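Long-range contact in galactose-binding-like protein (PDB 7M1B), which probably binds carbohydrate as a SusE-like protein of a gut Bacteroides, in a family with a potential degradative capacity: residues 200-210 against 373-381. Sequence-based numbering, arbitrary orientation.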
loop_
_atom_site.group_PDB
_atom_site.type_symbol
_atom_site.label_atom_id
_atom_site.label_comp_id
_atom_site.label_asym_id
_atom_site.label_seq_id
_atom_site.Cartn_x
_atom_site.Cartn_y
_atom_site.Cartn_z
ATOM N N LEU A 200 -5.280 9.811 -11.656
ATOM C CA LEU A 200 -6.053 8.637 -11.324
ATOM C C LEU A 200 -7.090 8.899 -10.237
ATOM O O LEU A 200 -6.936 9.752 -9.367
ATOM C CB LEU A 200 -5.102 7.562 -10.776
ATOM C CG LEU A 200 -3.968 7.133 -11.732
ATOM C CD1 LEU A 200 -3.221 5.932 -11.155
ATOM C CD2 LEU A 200 -4.516 6.751 -13.112
ATOM N N TYR A 201 -8.190 8.121 -10.348
ATOM C CA TYR A 201 -9.317 8.173 -9.420
ATOM C C TYR A 201 -9.567 6.757 -8.891
ATOM O O TYR A 201 -9.612 5.803 -9.676
ATOM C CB TYR A 201 -10.520 8.664 -10.227
ATOM C CG TYR A 201 -11.810 8.963 -9.503
ATOM C CD1 TYR A 201 -12.656 7.951 -9.039
ATOM C CD2 TYR A 201 -12.255 10.277 -9.414
ATOM C CE1 TYR A 201 -13.866 8.257 -8.429
ATOM C CE2 TYR A 201 -13.466 10.591 -8.831
ATOM C CZ TYR A 201 -14.281 9.586 -8.359
ATOM O OH TYR A 201 -15.463 9.971 -7.804
ATOM N N GLU A 202 -9.702 6.611 -7.573
ATOM C CA GLU A 202 -9.668 5.234 -7.074
ATOM C C GLU A 202 -11.138 4.729 -7.063
ATOM O O GLU A 202 -12.090 5.537 -6.958
ATOM C CB GLU A 202 -9.181 5.227 -5.626
ATOM C CG GLU A 202 -10.149 5.907 -4.655
ATOM C CD GLU A 202 -9.639 6.035 -3.225
ATOM O OE1 GLU A 202 -8.442 5.783 -2.975
ATOM O OE2 GLU A 202 -10.436 6.482 -2.371
ATOM N N GLU A 203 -11.269 3.415 -7.133
ATOM C CA GLU A 203 -12.539 2.758 -6.861
ATOM C C GLU A 203 -12.245 1.667 -5.849
ATOM O O GLU A 203 -11.126 1.194 -5.793
ATOM C CB GLU A 203 -13.141 2.178 -8.153
ATOM C CG GLU A 203 -12.367 1.008 -8.771
ATOM C CD GLU A 203 -12.790 0.563 -10.167
ATOM O OE1 GLU A 203 -13.089 -0.654 -10.328
ATOM O OE2 GLU A 203 -12.733 1.399 -11.124
ATOM N N LYS A 204 -13.319 1.129 -5.211
ATOM C CA LYS A 204 -13.136 -0.063 -4.401
ATOM C C LYS A 204 -12.981 -1.228 -5.383
ATOM O O LYS A 204 -13.908 -1.511 -6.188
ATOM C CB LYS A 204 -14.407 -0.261 -3.550
ATOM C CG LYS A 204 -14.290 -1.430 -2.574
ATOM C CD LYS A 204 -15.645 -1.478 -1.800
ATOM C CE LYS A 204 -15.865 -2.733 -1.026
ATOM N NZ LYS A 204 -17.086 -2.483 -0.223
ATOM N N LEU A 205 -11.858 -1.986 -5.314
ATOM C CA LEU A 205 -11.677 -3.076 -6.249
ATOM C C LEU A 205 -12.716 -4.172 -5.931
ATOM O O LEU A 205 -13.034 -4.437 -4.760
ATOM C CB LEU A 205 -10.256 -3.597 -6.162
ATOM C CG LEU A 205 -9.192 -2.553 -6.491
ATOM C CD1 LEU A 205 -7.833 -3.205 -6.384
ATOM C CD2 LEU A 205 -9.439 -1.969 -7.887
ATOM N N ASP A 206 -13.161 -4.864 -6.969
ATOM C CA ASP A 206 -14.243 -5.866 -6.866
ATOM C C ASP A 206 -13.812 -7.012 -5.941
ATOM O O ASP A 206 -12.998 -7.859 -6.292
ATOM C CB ASP A 206 -14.448 -6.395 -8.284
ATOM C CG ASP A 206 -15.598 -7.432 -8.404
ATOM O OD1 ASP A 206 -16.076 -7.917 -7.360
ATOM O OD2 ASP A 206 -15.885 -7.851 -9.563
ATOM N N LEU A 207 -14.430 -7.046 -4.754
ATOM C CA LEU A 207 -14.079 -8.005 -3.728
ATOM C C LEU A 207 -14.324 -9.450 -4.161
ATOM O O LEU A 207 -13.708 -10.395 -3.619
ATOM C CB LEU A 207 -14.816 -7.679 -2.425
ATOM C CG LEU A 207 -14.269 -6.435 -1.709
ATOM C CD1 LEU A 207 -15.239 -5.930 -0.623
ATOM C CD2 LEU A 207 -12.859 -6.679 -1.089
ATOM N N THR A 208 -15.316 -9.665 -5.049
ATOM C CA THR A 208 -15.670 -11.028 -5.393
ATOM C C THR A 208 -14.613 -11.726 -6.228
ATOM O O THR A 208 -14.561 -12.974 -6.171
ATOM C CB THR A 208 -16.977 -11.049 -6.214
ATOM O OG1 THR A 208 -16.781 -10.564 -7.551
ATOM C CG2 THR A 208 -18.109 -10.265 -5.604
ATOM N N LYS A 209 -13.625 -10.943 -6.743
ATOM C CA LYS A 209 -12.525 -11.542 -7.516
ATOM C C LYS A 209 -11.316 -11.875 -6.613
ATOM O O LYS A 209 -10.426 -12.611 -7.080
ATOM C CB LYS A 209 -12.056 -10.632 -8.674
ATOM C CG LYS A 209 -13.156 -10.185 -9.669
ATOM C CD LYS A 209 -12.616 -9.374 -10.817
ATOM C CE LYS A 209 -13.643 -9.171 -11.933
ATOM N NZ LYS A 209 -12.972 -8.649 -13.145
ATOM N N PHE A 210 -11.367 -11.498 -5.320
ATOM C CA PHE A 210 -10.234 -11.776 -4.433
ATOM C C PHE A 210 -10.258 -13.224 -3.928
ATOM O O PHE A 210 -11.338 -13.749 -3.505
ATOM C CB PHE A 210 -10.281 -10.877 -3.183
ATOM C CG PHE A 210 -9.800 -9.474 -3.427
ATOM C CD1 PHE A 210 -10.467 -8.602 -4.306
ATOM C CD2 PHE A 210 -8.756 -8.950 -2.654
ATOM C CE1 PHE A 210 -10.006 -7.310 -4.475
ATOM C CE2 PHE A 210 -8.333 -7.637 -2.820
ATOM C CZ PHE A 210 -8.974 -6.797 -3.740
ATOM N N GLN A 373 -11.279 -8.177 7.859
ATOM C CA GLN A 373 -11.681 -7.662 6.518
ATOM C C GLN A 373 -10.563 -6.808 5.929
ATOM O O GLN A 373 -9.900 -6.086 6.696
ATOM C CB GLN A 373 -12.987 -6.844 6.630
ATOM C CG GLN A 373 -13.679 -6.644 5.274
ATOM C CD GLN A 373 -14.567 -7.775 4.742
ATOM O OE1 GLN A 373 -15.019 -7.693 3.607
ATOM N NE2 GLN A 373 -14.560 -8.951 5.358
ATOM N N LEU A 374 -10.419 -6.826 4.570
ATOM C CA LEU A 374 -9.448 -5.929 3.899
ATOM C C LEU A 374 -10.110 -5.422 2.616
ATOM O O LEU A 374 -10.663 -6.266 1.860
ATOM C CB LEU A 374 -8.233 -6.720 3.429
ATOM C CG LEU A 374 -7.342 -7.266 4.520
ATOM C CD1 LEU A 374 -6.248 -8.129 3.883
ATOM C CD2 LEU A 374 -6.729 -6.079 5.285
ATOM N N TRP A 375 -10.288 -4.097 2.521
ATOM C CA TRP A 375 -10.800 -3.538 1.274
ATOM C C TRP A 375 -9.703 -2.746 0.581
ATOM O O TRP A 375 -9.112 -1.896 1.206
ATOM C CB TRP A 375 -11.987 -2.610 1.560
ATOM C CG TRP A 375 -13.253 -3.303 1.985
ATOM C CD1 TRP A 375 -13.411 -4.648 2.188
ATOM C CD2 TRP A 375 -14.471 -2.639 2.363
ATOM N NE1 TRP A 375 -14.699 -4.872 2.615
ATOM C CE2 TRP A 375 -15.366 -3.654 2.737
ATOM C CE3 TRP A 375 -14.934 -1.291 2.330
ATOM C CZ2 TRP A 375 -16.680 -3.370 3.153
ATOM C CZ3 TRP A 375 -16.239 -1.053 2.727
ATOM C CH2 TRP A 375 -17.119 -2.063 3.139
ATOM N N PHE A 376 -9.511 -2.978 -0.734
ATOM C CA PHE A 376 -8.430 -2.328 -1.494
ATOM C C PHE A 376 -9.057 -1.304 -2.454
ATOM O O PHE A 376 -10.113 -1.580 -3.023
ATOM C CB PHE A 376 -7.627 -3.357 -2.274
ATOM C CG PHE A 376 -6.553 -4.014 -1.442
ATOM C CD1 PHE A 376 -6.829 -4.652 -0.259
ATOM C CD2 PHE A 376 -5.207 -3.829 -1.806
ATOM C CE1 PHE A 376 -5.771 -5.188 0.475
ATOM C CE2 PHE A 376 -4.174 -4.384 -1.076
ATOM C CZ PHE A 376 -4.466 -4.932 0.140
ATOM N N TYR A 377 -8.339 -0.218 -2.676
ATOM C CA TYR A 377 -8.804 0.841 -3.548
ATOM C C TYR A 377 -7.755 1.109 -4.587
ATOM O O TYR A 377 -6.573 1.032 -4.269
ATOM C CB TYR A 377 -9.112 2.143 -2.793
ATOM C CG TYR A 377 -10.275 1.996 -1.831
ATOM C CD1 TYR A 377 -10.067 1.439 -0.558
ATOM C CD2 TYR A 377 -11.565 2.337 -2.198
ATOM C CE1 TYR A 377 -11.116 1.243 0.328
ATOM C CE2 TYR A 377 -12.633 2.166 -1.321
ATOM C CZ TYR A 377 -12.401 1.622 -0.056
ATOM O OH TYR A 377 -13.438 1.465 0.826
ATOM N N GLY A 378 -8.169 1.479 -5.812
ATOM C CA GLY A 378 -7.161 1.868 -6.798
ATOM C C GLY A 378 -7.855 1.968 -8.171
ATOM O O GLY A 378 -9.090 2.057 -8.281
ATOM N N THR A 379 -7.058 1.808 -9.208
ATOM C CA THR A 379 -7.528 1.944 -10.578
ATOM C C THR A 379 -7.188 0.653 -11.323
ATOM O O THR A 379 -6.011 0.391 -11.568
ATOM C CB THR A 379 -6.861 3.149 -11.284
ATOM O OG1 THR A 379 -7.007 4.361 -10.498
ATOM C CG2 THR A 379 -7.425 3.268 -12.698
ATOM N N PRO A 380 -8.201 -0.142 -11.723
ATOM C CA PRO A 380 -7.960 -1.323 -12.531
ATOM C C PRO A 380 -7.260 -0.982 -13.838
ATOM O O PRO A 380 -7.431 0.107 -14.430
ATOM C CB PRO A 380 -9.367 -1.869 -12.869
ATOM C CG PRO A 380 -10.203 -1.291 -11.743
ATOM C CD PRO A 380 -9.628 0.101 -11.467
ATOM N N ILE A 381 -6.442 -1.917 -14.282
ATOM C CA ILE A 381 -5.712 -1.641 -15.516
ATOM C C ILE A 381 -6.547 -1.774 -16.818
ATOM O O ILE A 381 -6.239 -0.996 -17.750
ATOM C CB ILE A 381 -4.230 -2.046 -15.476
ATOM C CG1 ILE A 381 -3.488 -1.000 -14.641
ATOM C CG2 ILE A 381 -3.655 -2.174 -16.873
ATOM C CD1 ILE A 381 -2.202 -1.483 -14.071
HETATM O O HOH W 1 -11.490 -4.107 -2.464
#
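Lys-204 brings CE and NZ over one face of the Trp-375 indole, with NZ 3.2 Å from the centroid of the six-membered ring and only 7° off its normal. This is a cation-pi contact, backed by a CH-pi contact from CE. CG stands anti to the backbone N (chi1 -176°), which sends the chain past the Tyr-377 ring, where CB meets CE2, and on to the indole. Leu-207 crosses the tryptophan at about a right angle and sets CD1 over the five-membered ring, 3.8 Å from its centroid. The indole is fixed in its own plane by NE1, which donates to a lone pair of Gln-373 OE1 at 3.0 Å, while His-236 and Trp-274 meet the ring edge-to-face. With an alanine here, the ammonium would probably lose its aromatic seat, Leu-207 CD1 its partner and Gln-373 OE1 one of its donors, though Gly-234 and Asn-233 still hold that amide. Beneath these side chains the backbones pair antiparallel: Glu-203 N donates to Gly-378 O at 2.8 Å, Gly-378 N to Glu-203 O, and Leu-205 N to Phe-376 O. Past this last bond the ladder opens, and a water links Leu-205 O to Phe-376 N. At the other end Thr-379 OG1 reaches Tyr-201 O at 3.1 Å from above the carbonyl plane. The carboxylate of Glu-203 rests against Pro-380, Glu-203 OE1 3.3 Å from Pro-380 CG; Glu-202 instead turns its carboxylate to Ser-269 and Arg-270. On the inner side, Leu-205 CD1 and Phe-210 CZ pack against Phe-376 CB. The short strand 203-204 thus pairs the segment leading into the C-terminal domain with the strand 370-380 that ends it, consistent with the beta-sandwich of galactose-binding-like domains.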